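Side-chain contacts in putative alpha-L-fucosidase (Bacteroides thetaiotaomicron, PDB 3EYP), which probably hydrolyses alpha-L-fucosidic linkages as a glycoside hydrolase of family 29: residues F26-N31 with R57-T62; C82-K87 with S155-I160; A97-K102 with V106-D111; H148-L153 with Y182-E187; L294-P297 with L303-S306. All coordinates share one frame; numbering follows the deposited sequence.

Contact 1: residues F26-N31 with R57-T62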
# COMPACT_ATOMS: atom_id res chain seq x y z
N PHE A 26 -0.92 12.59 -1.15
CA PHE A 26 -1.07 13.96 -1.66
C PHE A 26 -0.06 14.81 -0.93
O PHE A 26 -0.30 15.26 0.20
CB PHE A 26 -2.46 14.54 -1.42
CG PHE A 26 -3.55 13.90 -2.25
CD1 PHE A 26 -3.43 13.80 -3.59
CD2 PHE A 26 -4.70 13.42 -1.65
CE1 PHE A 26 -4.40 13.23 -4.35
CE2 PHE A 26 -5.69 12.84 -2.41
CZ PHE A 26 -5.54 12.71 -3.74
N HIS A 27 1.09 15.00 -1.58
CA HIS A 27 2.15 15.84 -1.06
C HIS A 27 1.93 17.28 -1.56
O HIS A 27 2.07 17.58 -2.74
CB HIS A 27 3.54 15.39 -1.49
CG HIS A 27 4.13 14.32 -0.63
ND1 HIS A 27 3.61 13.05 -0.60
CD2 HIS A 27 5.15 14.35 0.27
CE1 HIS A 27 4.29 12.33 0.28
NE2 HIS A 27 5.23 13.08 0.82
N PHE A 28 1.52 18.11 -0.62
CA PHE A 28 1.10 19.50 -0.87
C PHE A 28 1.38 20.34 0.37
O PHE A 28 1.17 19.93 1.53
CB PHE A 28 -0.37 19.50 -1.22
CG PHE A 28 -0.97 20.87 -1.54
CD1 PHE A 28 -0.58 21.58 -2.70
CD2 PHE A 28 -2.04 21.33 -0.78
CE1 PHE A 28 -1.19 22.76 -3.03
CE2 PHE A 28 -2.67 22.56 -1.09
CZ PHE A 28 -2.25 23.28 -2.19
N GLY A 29 1.88 21.51 0.10
CA GLY A 29 2.14 22.46 1.16
C GLY A 29 2.92 23.67 0.70
O GLY A 29 2.88 24.07 -0.45
N ILE A 30 3.67 24.21 1.64
CA ILE A 30 4.40 25.45 1.37
C ILE A 30 5.51 25.19 0.33
O ILE A 30 5.83 26.04 -0.49
CB ILE A 30 4.93 26.12 2.71
CG1 ILE A 30 5.38 27.55 2.44
CG2 ILE A 30 6.02 25.27 3.39
CD1 ILE A 30 5.43 28.34 3.75
N ASN A 31 6.09 24.00 0.36
CA ASN A 31 7.14 23.67 -0.63
C ASN A 31 6.71 23.89 -2.09
O ASN A 31 7.50 24.25 -2.97
CB ASN A 31 7.62 22.20 -0.55
CG ASN A 31 8.38 21.84 0.70
OD1 ASN A 31 8.74 22.67 1.51
ND2 ASN A 31 8.68 20.54 0.83
N ARG A 57 -12.25 18.15 -4.29
CA ARG A 57 -13.24 17.29 -4.97
C ARG A 57 -12.62 16.77 -6.26
O ARG A 57 -12.78 15.59 -6.64
CB ARG A 57 -14.57 18.04 -5.24
CG ARG A 57 -15.32 18.49 -3.92
CD ARG A 57 -16.61 19.26 -4.25
NE ARG A 57 -17.66 18.32 -4.59
CZ ARG A 57 -18.11 18.06 -5.82
NH1 ARG A 57 -19.05 17.15 -5.97
NH2 ARG A 57 -17.68 18.72 -6.90
N GLN A 58 -11.85 17.65 -6.88
CA GLN A 58 -11.13 17.32 -8.12
C GLN A 58 -10.16 16.15 -7.84
O GLN A 58 -10.00 15.23 -8.63
CB GLN A 58 -10.40 18.50 -8.71
CG GLN A 58 -9.78 18.22 -10.06
CD GLN A 58 -8.28 18.12 -10.03
OE1 GLN A 58 -7.68 18.17 -8.97
NE2 GLN A 58 -7.66 18.00 -11.19
N TRP A 59 -9.53 16.21 -6.67
CA TRP A 59 -8.57 15.19 -6.25
C TRP A 59 -9.33 13.91 -6.11
O TRP A 59 -8.82 12.88 -6.52
CB TRP A 59 -7.88 15.49 -4.93
CG TRP A 59 -7.21 16.81 -4.77
CD1 TRP A 59 -7.16 17.84 -5.68
CD2 TRP A 59 -6.55 17.26 -3.61
NE1 TRP A 59 -6.48 18.88 -5.17
CE2 TRP A 59 -6.08 18.57 -3.89
CE3 TRP A 59 -6.26 16.67 -2.38
CZ2 TRP A 59 -5.36 19.33 -2.96
CZ3 TRP A 59 -5.54 17.42 -1.44
CH2 TRP A 59 -5.08 18.75 -1.75
N MET A 60 -10.54 13.97 -5.53
CA MET A 60 -11.31 12.74 -5.27
C MET A 60 -11.79 12.13 -6.58
O MET A 60 -11.91 10.94 -6.72
CB MET A 60 -12.52 12.93 -4.36
CG MET A 60 -12.28 13.27 -2.86
SD MET A 60 -10.91 12.48 -2.00
CE MET A 60 -9.93 13.88 -1.55
N GLN A 61 -12.04 12.96 -7.55
CA GLN A 61 -12.50 12.44 -8.89
C GLN A 61 -11.39 11.66 -9.57
O GLN A 61 -11.58 10.61 -10.19
CB GLN A 61 -13.00 13.58 -9.76
CG GLN A 61 -14.29 14.19 -9.27
CD GLN A 61 -14.46 15.67 -9.63
OE1 GLN A 61 -13.90 16.16 -10.60
NE2 GLN A 61 -15.27 16.39 -8.82
N THR A 62 -10.18 12.16 -9.36
CA THR A 62 -8.98 11.43 -9.82
C THR A 62 -8.94 9.99 -9.23
O THR A 62 -8.73 9.01 -9.93
CB THR A 62 -7.68 12.22 -9.53
OG1 THR A 62 -7.66 13.38 -10.40
CG2 THR A 62 -6.39 11.38 -9.81
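W59, on helix 56-65, meets F26 at the end of strand 22-26 and F28 in the loop just after it. F26 takes up the larger share of the indole. W59 CE3 sits over one face of the F26 ring, 3.7 Å from F26 CD2 and displaced toward the rim, and W59 CB lies 3.8 Å from F26 CZ. The two planes are inclined at 48°, an oblique pair. F28 meets the far end of the same indole: W59 CH2 approaches F28 CD2 at 4.1 Å, and the edge of the tryptophan is directed at the phenylalanine face, a T-shaped pair with planes 80° apart. F28 reaches this position with CG anti to its backbone N (chi1 -179°). At the margin, M60 CE adds a looser contact, 4.4 Å from F26 CE2. The indole's polar corner is also provided for, since W59 NE1 is hydrogen-bonded to G302 O, beyond the two segments. L73 of strand 70-76 also touches the tryptophan. No hydrogen bond spans the two segments, so the first strand of the TIM-barrel domain and its helix are joined here by a buried aromatic cluster, probably held mainly by dispersion and the burial of apolar surface, while the one indole N-H is satisfied by a backbone carbonyl.

Contact 2: residues C82-K87 with S155-I160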
# COMPACT_ATOMS: atom_id res chain seq x y z
N CYS A 82 1.82 23.86 8.63
CA CYS A 82 0.56 23.15 8.88
C CYS A 82 -0.60 23.61 7.98
O CYS A 82 -0.84 24.80 7.77
CB CYS A 82 0.17 23.25 10.38
SG CYS A 82 1.36 22.52 11.51
N LEU A 83 -1.24 22.62 7.36
CA LEU A 83 -2.28 22.81 6.36
C LEU A 83 -3.66 23.11 6.98
O LEU A 83 -4.62 23.31 6.26
CB LEU A 83 -2.36 21.63 5.37
CG LEU A 83 -1.24 21.51 4.32
CD1 LEU A 83 -1.64 20.51 3.22
CD2 LEU A 83 -1.00 22.89 3.70
N TRP A 84 -3.70 23.13 8.32
CA TRP A 84 -4.94 23.42 9.08
C TRP A 84 -4.54 24.52 10.10
O TRP A 84 -3.33 24.59 10.50
CB TRP A 84 -5.56 22.15 9.75
CG TRP A 84 -4.92 21.70 11.03
CD1 TRP A 84 -5.41 21.87 12.30
CD2 TRP A 84 -3.61 21.14 11.19
NE1 TRP A 84 -4.52 21.42 13.23
CE2 TRP A 84 -3.39 20.99 12.58
CE3 TRP A 84 -2.61 20.75 10.29
CZ2 TRP A 84 -2.24 20.42 13.09
CZ3 TRP A 84 -1.47 20.22 10.79
CH2 TRP A 84 -1.28 20.07 12.19
N PRO A 85 -5.50 25.38 10.50
CA PRO A 85 -5.26 26.47 11.47
C PRO A 85 -5.15 25.96 12.92
O PRO A 85 -6.04 26.16 13.78
CB PRO A 85 -6.48 27.41 11.27
CG PRO A 85 -7.59 26.55 10.80
CD PRO A 85 -6.89 25.37 10.01
N SER A 86 -4.08 25.22 13.16
CA SER A 86 -3.79 24.69 14.51
C SER A 86 -3.75 25.81 15.54
O SER A 86 -3.30 26.91 15.26
CB SER A 86 -2.46 23.91 14.55
OG SER A 86 -2.18 23.54 15.85
N LYS A 87 -4.22 25.48 16.72
CA LYS A 87 -4.16 26.43 17.87
C LYS A 87 -2.80 26.52 18.44
O LYS A 87 -2.56 27.28 19.38
CB LYS A 87 -5.16 26.05 18.96
CG LYS A 87 -6.56 26.04 18.49
CD LYS A 87 -7.55 25.62 19.60
CE LYS A 87 -7.31 24.16 20.13
NZ LYS A 87 -7.56 23.06 19.10
N SER A 155 -9.30 14.22 16.45
CA SER A 155 -10.54 14.57 17.14
C SER A 155 -11.56 15.30 16.28
O SER A 155 -12.76 15.11 16.42
CB SER A 155 -10.28 15.42 18.39
OG SER A 155 -9.47 14.77 19.36
N ASP A 156 -11.11 16.23 15.45
CA ASP A 156 -12.03 17.23 14.93
C ASP A 156 -12.26 17.12 13.41
O ASP A 156 -12.92 17.96 12.82
CB ASP A 156 -11.57 18.67 15.25
CG ASP A 156 -11.41 18.93 16.77
OD1 ASP A 156 -12.22 18.42 17.57
OD2 ASP A 156 -10.45 19.66 17.14
N TYR A 157 -11.67 16.10 12.83
CA TYR A 157 -11.63 15.97 11.37
C TYR A 157 -12.19 14.69 10.81
O TYR A 157 -11.84 14.22 9.73
CB TYR A 157 -10.16 16.21 10.90
CG TYR A 157 -9.77 17.66 10.99
CD1 TYR A 157 -9.97 18.51 9.94
CD2 TYR A 157 -9.27 18.19 12.18
CE1 TYR A 157 -9.65 19.86 10.03
CE2 TYR A 157 -8.93 19.50 12.26
CZ TYR A 157 -9.12 20.33 11.18
OH TYR A 157 -8.80 21.68 11.28
N GLY A 158 -13.10 14.10 11.58
CA GLY A 158 -13.80 12.89 11.14
C GLY A 158 -12.99 11.60 11.31
O GLY A 158 -12.07 11.56 12.03
N LYS A 159 -13.40 10.54 10.67
CA LYS A 159 -12.77 9.20 10.92
C LYS A 159 -11.48 9.18 10.14
O LYS A 159 -11.44 9.57 8.97
CB LYS A 159 -13.62 8.01 10.43
CG LYS A 159 -12.99 6.67 10.85
CD LYS A 159 -13.92 5.47 10.67
CE LYS A 159 -13.36 4.28 11.38
NZ LYS A 159 -14.26 3.15 11.36
N ILE A 160 -10.43 8.75 10.81
CA ILE A 160 -9.08 8.72 10.23
C ILE A 160 -8.64 7.24 10.14
O ILE A 160 -8.64 6.51 11.15
CB ILE A 160 -8.09 9.57 11.07
CG1 ILE A 160 -8.51 11.04 11.28
CG2 ILE A 160 -6.59 9.51 10.47
CD1 ILE A 160 -8.56 11.91 10.07
O HOH W 1 -9.33 20.07 19.30
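Y157 and W84 meet through the phenol oxygen, which comes up to the pyrrole side of the indole. Y157 OH lies 3.5 Å from W84 CD1 and 3.6 Å from W84 CB, and the two side chains run across each other at about a right angle, an oblique pair with planes 81° apart. W84 places CG between its backbone N and carbonyl carbon (chi1 80°), which sets the CD1 side of the indole before the phenol oxygen. S86 CB sits 3.2 Å above one face of the W84 ring, offset toward the rim. P85 CD adds a marginal touch at 4.3 Å from Y157 OH; this proline is the centre of an inverse gamma turn that bends the chain just after the tryptophan.

The polar interactions run alongside. The second link between the segments is a water, which donates a short bond to D156 OD2 at 2.5 Å and accepts only a weak, long one from K87 NZ at 3.5 Å. The two charged atoms themselves, K87 NZ and D156 OD2, stay 4.9 Å apart, and the lysine's salt bridge goes instead to E152 of helix 139-155.

Two loops of the barrel are thus joined by a buried aromatic contact and a water-mediated one. D156 probably feels the lysine's charge mainly as a solvent-screened attraction, while the phenol oxygen is hydrogen-bonded to D104, outside the two segments.

Contact 3: residues A97-K102 with V106-D111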
# COMPACT_ATOMS: atom_id res chain seq x y z
N ALA A 97 -1.55 33.76 2.59
CA ALA A 97 -2.27 34.73 1.76
C ALA A 97 -3.59 34.10 1.35
O ALA A 97 -4.62 34.74 1.27
CB ALA A 97 -1.43 35.19 0.56
N TRP A 98 -3.58 32.78 1.24
CA TRP A 98 -4.72 31.98 0.77
C TRP A 98 -5.93 32.29 1.64
O TRP A 98 -5.87 32.21 2.86
CB TRP A 98 -4.43 30.47 0.87
CG TRP A 98 -5.57 29.58 0.43
CD1 TRP A 98 -6.19 29.58 -0.79
CD2 TRP A 98 -6.16 28.51 1.17
NE1 TRP A 98 -7.15 28.62 -0.84
CE2 TRP A 98 -7.16 27.94 0.35
CE3 TRP A 98 -5.96 27.99 2.45
CZ2 TRP A 98 -7.94 26.87 0.76
CZ3 TRP A 98 -6.75 26.96 2.87
CH2 TRP A 98 -7.75 26.40 2.03
N LYS A 99 -7.01 32.69 1.01
CA LYS A 99 -8.25 32.93 1.77
C LYS A 99 -8.09 33.91 2.94
O LYS A 99 -8.82 33.85 3.93
CB LYS A 99 -8.80 31.60 2.25
CG LYS A 99 -9.57 30.88 1.13
CD LYS A 99 -10.13 29.58 1.53
CE LYS A 99 -10.83 28.94 0.36
NZ LYS A 99 -11.91 28.00 0.78
N ASN A 100 -7.14 34.81 2.78
CA ASN A 100 -6.82 35.83 3.80
C ASN A 100 -6.60 35.23 5.18
O ASN A 100 -6.92 35.80 6.22
CB ASN A 100 -7.92 36.93 3.79
CG ASN A 100 -7.55 38.17 4.65
OD1 ASN A 100 -8.42 38.71 5.30
ND2 ASN A 100 -6.28 38.57 4.67
N GLY A 101 -6.04 34.02 5.17
CA GLY A 101 -5.68 33.34 6.39
C GLY A 101 -6.80 32.57 7.08
O GLY A 101 -6.68 32.09 8.20
N LYS A 102 -7.90 32.44 6.38
CA LYS A 102 -9.11 31.88 6.93
C LYS A 102 -9.47 30.48 6.39
O LYS A 102 -10.55 29.96 6.66
CB LYS A 102 -10.27 32.89 6.77
CG LYS A 102 -9.93 34.24 7.43
CD LYS A 102 -11.08 35.24 7.28
CE LYS A 102 -10.65 36.75 7.37
NZ LYS A 102 -10.77 37.50 6.05
N VAL A 106 -6.96 20.83 5.38
CA VAL A 106 -7.29 19.53 6.00
C VAL A 106 -8.84 19.36 6.02
O VAL A 106 -9.36 18.35 5.59
CB VAL A 106 -6.66 19.28 7.38
CG1 VAL A 106 -7.04 17.90 7.87
CG2 VAL A 106 -5.07 19.30 7.31
N ARG A 107 -9.53 20.41 6.41
CA ARG A 107 -11.01 20.46 6.37
C ARG A 107 -11.54 20.10 4.98
O ARG A 107 -12.32 19.20 4.83
CB ARG A 107 -11.53 21.84 6.76
CG ARG A 107 -13.05 21.95 7.06
CD ARG A 107 -13.59 20.87 8.01
NE ARG A 107 -13.14 21.14 9.38
CZ ARG A 107 -13.12 20.25 10.36
NH1 ARG A 107 -13.55 19.02 10.16
NH2 ARG A 107 -12.67 20.59 11.56
N GLU A 108 -11.16 20.87 3.98
CA GLU A 108 -11.55 20.63 2.58
C GLU A 108 -11.32 19.17 2.14
O GLU A 108 -12.15 18.52 1.49
CB GLU A 108 -10.82 21.61 1.65
CG GLU A 108 -11.16 23.08 2.04
CD GLU A 108 -11.02 24.12 0.96
OE1 GLU A 108 -11.04 23.79 -0.25
OE2 GLU A 108 -10.98 25.32 1.35
N PHE A 109 -10.12 18.71 2.46
CA PHE A 109 -9.70 17.34 2.20
C PHE A 109 -10.64 16.29 2.79
O PHE A 109 -11.22 15.47 2.06
CB PHE A 109 -8.24 17.12 2.65
CG PHE A 109 -7.78 15.69 2.56
CD1 PHE A 109 -7.57 15.07 1.32
CD2 PHE A 109 -7.56 14.96 3.70
CE1 PHE A 109 -7.16 13.74 1.25
CE2 PHE A 109 -7.17 13.66 3.63
CZ PHE A 109 -6.97 13.06 2.39
N VAL A 110 -10.78 16.30 4.12
CA VAL A 110 -11.65 15.33 4.78
C VAL A 110 -13.11 15.51 4.40
O VAL A 110 -13.86 14.53 4.38
CB VAL A 110 -11.57 15.26 6.35
CG1 VAL A 110 -10.17 14.91 6.83
CG2 VAL A 110 -12.08 16.51 6.99
N ASP A 111 -13.52 16.72 4.03
CA ASP A 111 -14.92 16.92 3.60
C ASP A 111 -15.12 16.23 2.25
O ASP A 111 -16.09 15.49 2.05
CB ASP A 111 -15.34 18.39 3.55
CG ASP A 111 -15.61 18.97 4.93
OD1 ASP A 111 -15.77 18.23 5.92
OD2 ASP A 111 -15.62 20.21 5.03
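E108 OE2 is the point at which both parts of this contact converge. On the packed side lies W98, whose buried indole presents its benzo edge to the carboxylate: W98 CZ2 and W98 CH2 are each 3.5 Å from E108 OE2, which lies near the ring plane, where the weakly positive ring hydrogens would face it. On the exposed side K99 NZ donates to the same oxygen at 2.9 Å, forming a salt bridge on the syn side of the carboxylate, 20° out of its plane. The lysine runs fully extended beyond CG, and on the way its CD passes 3.5 Å above one face of the W98 ring, offset toward the rim. Farther out still, K102 NZ bonds N100 OD1 at 2.7 Å within the loop and contributes nothing across the contact. A glutamine at E108 would probably leave the ammonium of K99 without its opposite charge and weaken the tie between loop and helix. Helix 105-116 carries E108 on its outer side, against L54 in the preceding loop and C56 at the start of helix 56-65, while V106 and F109 on its inner side pack on strands 70-76 and 119-124.

Contact 4: residues H148-L153 with Y182-E187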
# COMPACT_ATOMS: atom_id res chain seq x y z
N HIS A 148 -0.41 17.74 20.86
CA HIS A 148 -1.53 18.68 20.78
C HIS A 148 -2.12 18.63 19.40
O HIS A 148 -3.29 18.62 19.23
CB HIS A 148 -1.12 20.12 21.12
CG HIS A 148 -0.94 20.36 22.60
ND1 HIS A 148 -1.91 20.02 23.53
CD2 HIS A 148 0.06 20.95 23.29
CE1 HIS A 148 -1.48 20.36 24.74
NE2 HIS A 148 -0.28 20.92 24.62
N GLN A 149 -1.26 18.70 18.41
CA GLN A 149 -1.69 18.72 17.01
C GLN A 149 -2.38 17.43 16.59
O GLN A 149 -3.37 17.42 15.86
CB GLN A 149 -0.50 19.03 16.11
CG GLN A 149 0.01 20.44 16.30
CD GLN A 149 0.76 21.00 15.08
OE1 GLN A 149 1.64 20.32 14.49
NE2 GLN A 149 0.46 22.27 14.74
N LEU A 150 -1.80 16.33 17.09
CA LEU A 150 -2.34 15.00 16.89
C LEU A 150 -3.76 14.96 17.43
O LEU A 150 -4.69 14.55 16.75
CB LEU A 150 -1.37 13.93 17.47
CG LEU A 150 -1.47 12.50 16.98
CD1 LEU A 150 -1.53 12.38 15.47
CD2 LEU A 150 -0.42 11.56 17.72
N GLY A 151 -3.95 15.52 18.59
CA GLY A 151 -5.26 15.62 19.19
C GLY A 151 -6.29 16.39 18.39
O GLY A 151 -7.47 16.01 18.32
N GLU A 152 -5.85 17.48 17.79
CA GLU A 152 -6.71 18.21 16.90
C GLU A 152 -7.10 17.32 15.71
O GLU A 152 -8.26 17.20 15.35
CB GLU A 152 -6.04 19.53 16.40
CG GLU A 152 -5.71 20.53 17.50
CD GLU A 152 -5.13 21.78 16.97
OE1 GLU A 152 -4.22 21.61 16.13
OE2 GLU A 152 -5.48 22.91 17.39
N LEU A 153 -6.11 16.70 15.09
CA LEU A 153 -6.34 16.00 13.80
C LEU A 153 -7.10 14.70 13.98
O LEU A 153 -7.83 14.21 13.06
CB LEU A 153 -4.99 15.74 13.07
CG LEU A 153 -4.34 17.03 12.53
CD1 LEU A 153 -2.95 16.84 11.93
CD2 LEU A 153 -5.26 17.71 11.56
N TYR A 182 1.03 7.39 20.04
CA TYR A 182 0.27 6.17 19.72
C TYR A 182 -1.01 6.03 20.56
O TYR A 182 -2.07 5.68 20.04
CB TYR A 182 1.16 4.97 19.96
CG TYR A 182 0.45 3.67 20.11
CD1 TYR A 182 -0.02 3.01 19.00
CD2 TYR A 182 0.32 3.08 21.37
CE1 TYR A 182 -0.62 1.79 19.12
CE2 TYR A 182 -0.28 1.88 21.51
CZ TYR A 182 -0.75 1.23 20.39
OH TYR A 182 -1.38 0.00 20.52
N LYS A 183 -0.91 6.37 21.84
CA LYS A 183 -2.06 6.29 22.76
C LYS A 183 -3.18 7.21 22.30
O LYS A 183 -4.39 6.89 22.38
CB LYS A 183 -1.63 6.62 24.22
CG LYS A 183 -0.80 5.49 24.86
CD LYS A 183 -0.44 5.76 26.35
CE LYS A 183 -1.61 6.28 27.18
NZ LYS A 183 -2.19 5.32 28.25
N ILE A 184 -2.78 8.35 21.77
CA ILE A 184 -3.77 9.30 21.24
C ILE A 184 -4.46 8.74 20.05
O ILE A 184 -5.68 8.73 19.97
CB ILE A 184 -3.16 10.69 20.91
CG1 ILE A 184 -2.75 11.35 22.23
CG2 ILE A 184 -4.14 11.52 20.07
CD1 ILE A 184 -1.54 12.23 22.15
N VAL A 185 -3.67 8.31 19.09
CA VAL A 185 -4.24 7.70 17.86
C VAL A 185 -5.22 6.56 18.17
O VAL A 185 -6.39 6.50 17.70
CB VAL A 185 -3.12 7.29 16.82
CG1 VAL A 185 -3.72 6.59 15.60
CG2 VAL A 185 -2.27 8.55 16.33
N ARG A 186 -4.75 5.67 19.02
CA ARG A 186 -5.43 4.39 19.27
C ARG A 186 -6.76 4.68 20.01
O ARG A 186 -7.80 4.09 19.74
CB ARG A 186 -4.51 3.48 20.07
CG ARG A 186 -4.72 2.01 19.90
CD ARG A 186 -4.09 1.43 18.62
NE ARG A 186 -4.91 1.89 17.55
CZ ARG A 186 -4.54 2.03 16.29
NH1 ARG A 186 -3.32 1.65 15.87
NH2 ARG A 186 -5.41 2.51 15.45
N GLU A 187 -6.71 5.61 20.94
CA GLU A 187 -7.90 5.98 21.71
C GLU A 187 -8.95 6.69 20.86
O GLU A 187 -10.14 6.35 20.87
CB GLU A 187 -7.54 6.81 22.94
CG GLU A 187 -8.77 7.50 23.53
CD GLU A 187 -8.46 8.27 24.78
OE1 GLU A 187 -8.46 9.52 24.72
OE2 GLU A 187 -8.22 7.62 25.83
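E152 OE1 is shared by W84 NE1 and S86 OG, which fasten one side of helix 139-155 to the loop 82-87, while L150 and G151 of the same helix turn to I184 and V185 of helix 175-188. On this second side no hydrogen bond joins 148-153 to 182-187, and the side chains that meet are apolar. L150 sets CG anti to its backbone N (chi1 -159°), and its branched end then straddles a valine methyl: L150 CD2 lies 3.8 Å and L150 CD1 4.0 Å from V185 CG2. The two side chains meet at about a right angle. I184, the residue before V185, brings its CG2 to 4.2 Å from L150 CG and lays it against the backbone of the glycine, 4.3 Å from G151 N. The CA atoms of G151 and I184 are 6.8 Å apart. With an alanine in place of L150, a gap would probably open beside V185 CG2, and I184 CG2 would lose its contact with the leucine CG. With axes 9.8 Å apart and only 10° from parallel, the segments are successive helices on the outside of the TIM barrel, L150 resting on strand 119-124 and V185 on strand 193-195.

Contact 5: residues L294-P297 with L303-S306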
# COMPACT_ATOMS: atom_id res chain seq x y z
N LEU A 294 0.58 5.59 -3.76
CA LEU A 294 0.99 6.37 -4.91
C LEU A 294 0.68 7.82 -4.73
O LEU A 294 -0.47 8.20 -4.53
CB LEU A 294 0.25 5.88 -6.18
CG LEU A 294 0.62 6.43 -7.54
CD1 LEU A 294 2.10 6.18 -7.92
CD2 LEU A 294 -0.35 5.79 -8.63
N ASN A 295 1.74 8.60 -4.88
CA ASN A 295 1.70 10.08 -4.72
C ASN A 295 1.36 10.86 -5.98
O ASN A 295 2.01 10.72 -7.02
CB ASN A 295 3.02 10.59 -4.12
CG ASN A 295 3.05 12.09 -4.00
OD1 ASN A 295 2.42 12.66 -3.11
ND2 ASN A 295 3.80 12.72 -4.87
N PHE A 296 0.29 11.66 -5.84
CA PHE A 296 -0.13 12.69 -6.80
C PHE A 296 0.07 14.06 -6.13
O PHE A 296 -0.67 14.39 -5.18
CB PHE A 296 -1.64 12.59 -7.10
CG PHE A 296 -2.09 11.25 -7.64
CD1 PHE A 296 -2.33 11.08 -8.97
CD2 PHE A 296 -2.26 10.17 -6.78
CE1 PHE A 296 -2.76 9.87 -9.50
CE2 PHE A 296 -2.66 8.94 -7.29
CZ PHE A 296 -2.93 8.79 -8.66
N PRO A 297 1.08 14.87 -6.58
CA PRO A 297 1.27 16.19 -5.97
C PRO A 297 0.44 17.32 -6.62
O PRO A 297 0.56 17.56 -7.82
CB PRO A 297 2.80 16.43 -6.15
CG PRO A 297 3.09 15.78 -7.46
CD PRO A 297 2.25 14.50 -7.40
N LEU A 303 -4.59 21.72 -7.73
CA LEU A 303 -5.16 20.66 -8.61
C LEU A 303 -4.21 19.58 -9.01
O LEU A 303 -3.00 19.81 -9.13
CB LEU A 303 -5.70 21.24 -9.92
CG LEU A 303 -6.79 22.34 -9.79
CD1 LEU A 303 -6.75 23.11 -11.14
CD2 LEU A 303 -8.16 21.81 -9.43
N ILE A 304 -4.77 18.38 -9.20
CA ILE A 304 -3.97 17.25 -9.70
C ILE A 304 -3.86 17.44 -11.18
O ILE A 304 -4.85 17.75 -11.84
CB ILE A 304 -4.59 15.85 -9.39
CG1 ILE A 304 -4.91 15.68 -7.94
CG2 ILE A 304 -3.60 14.72 -9.81
CD1 ILE A 304 -3.85 15.99 -6.98
N HIS A 305 -2.63 17.31 -11.69
CA HIS A 305 -2.36 17.42 -13.12
C HIS A 305 -3.07 16.33 -13.94
O HIS A 305 -3.22 15.14 -13.56
CB HIS A 305 -0.83 17.47 -13.41
CG HIS A 305 -0.48 17.78 -14.83
ND1 HIS A 305 -0.80 18.98 -15.43
CD2 HIS A 305 0.22 17.07 -15.74
CE1 HIS A 305 -0.37 18.96 -16.68
NE2 HIS A 305 0.28 17.83 -16.89
N SER A 306 -3.44 16.75 -15.11
CA SER A 306 -4.12 15.86 -16.07
C SER A 306 -3.39 14.58 -16.39
O SER A 306 -3.96 13.50 -16.43
CB SER A 306 -4.45 16.60 -17.38
OG SER A 306 -3.36 17.22 -18.04
O HOH W 2 -0.34 16.44 -10.02
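F296 and I304 meet in a beta-alpha loop of the TIM barrel, where the chain leaves strand 291-295 and prepares to enter helix 306-323. The apolar part of the contact lies between these two residues. I304 CG2 rests 3.9 Å from F296 CD1 and 4.0 Å from F296 CB, approaching the ring obliquely. The other branch of the isoleucine folds back toward the backbone, with I304 CD1 4.1 Å from F296 CB and 4.0 Å from F296 O. With CG1 beside the backbone N (chi1 -53°), I304 CG2 stands anti to that nitrogen and faces the base of the phenylalanine, and chi2 of -51° turns CD1 the same way. The rest of the F296 ring continues toward A312 of helix 306-323 and T62 of helix 56-65. I304 also touches W59 and T62, so it packs between the strand end and helix 56-65 as part of a larger buried core.

The polar part is backbone and solvent. No direct hydrogen bond connects the two segments, but one water bridges them. Outside the pair, I304 O is hydrogen-bonded to Q58 NE2, which ties the loop to helix 56-65, and L303 N reaches D299 OD1 within the turn. H305 occupies the N-cap position of the next helix, and the water links the strand exit to this residue: it donates to P297 O at 2.6 Å and accepts from H305 N at 3.0 Å.

In the fold
All five contacts belong to the alpha-L-fucosidase domain, whose parallel barrel strands, outer helices and connecting loops they join. Along the chain contact 1 comes first and contact 5 last; contact 3 falls between the two segments of contact 2, and the segments of contacts 2 and 4 alternate. Contacts 1 and 5 are only about 6 Å apart between centres and bring together strands 22-26 and 291-295, which are neighbours in the sheet. Contacts 2 and 4, about 10 Å apart between centres, are joined by the K87-E152 salt bridge. Contact 3 touches contact 1 through F109 on F26, contact 2 through R107 and D156, and contact 4 through V106 on L153, whereas the centres of contacts 4 and 5 are about 28 Å apart. Together they tie successive strand-helix units around the barrel.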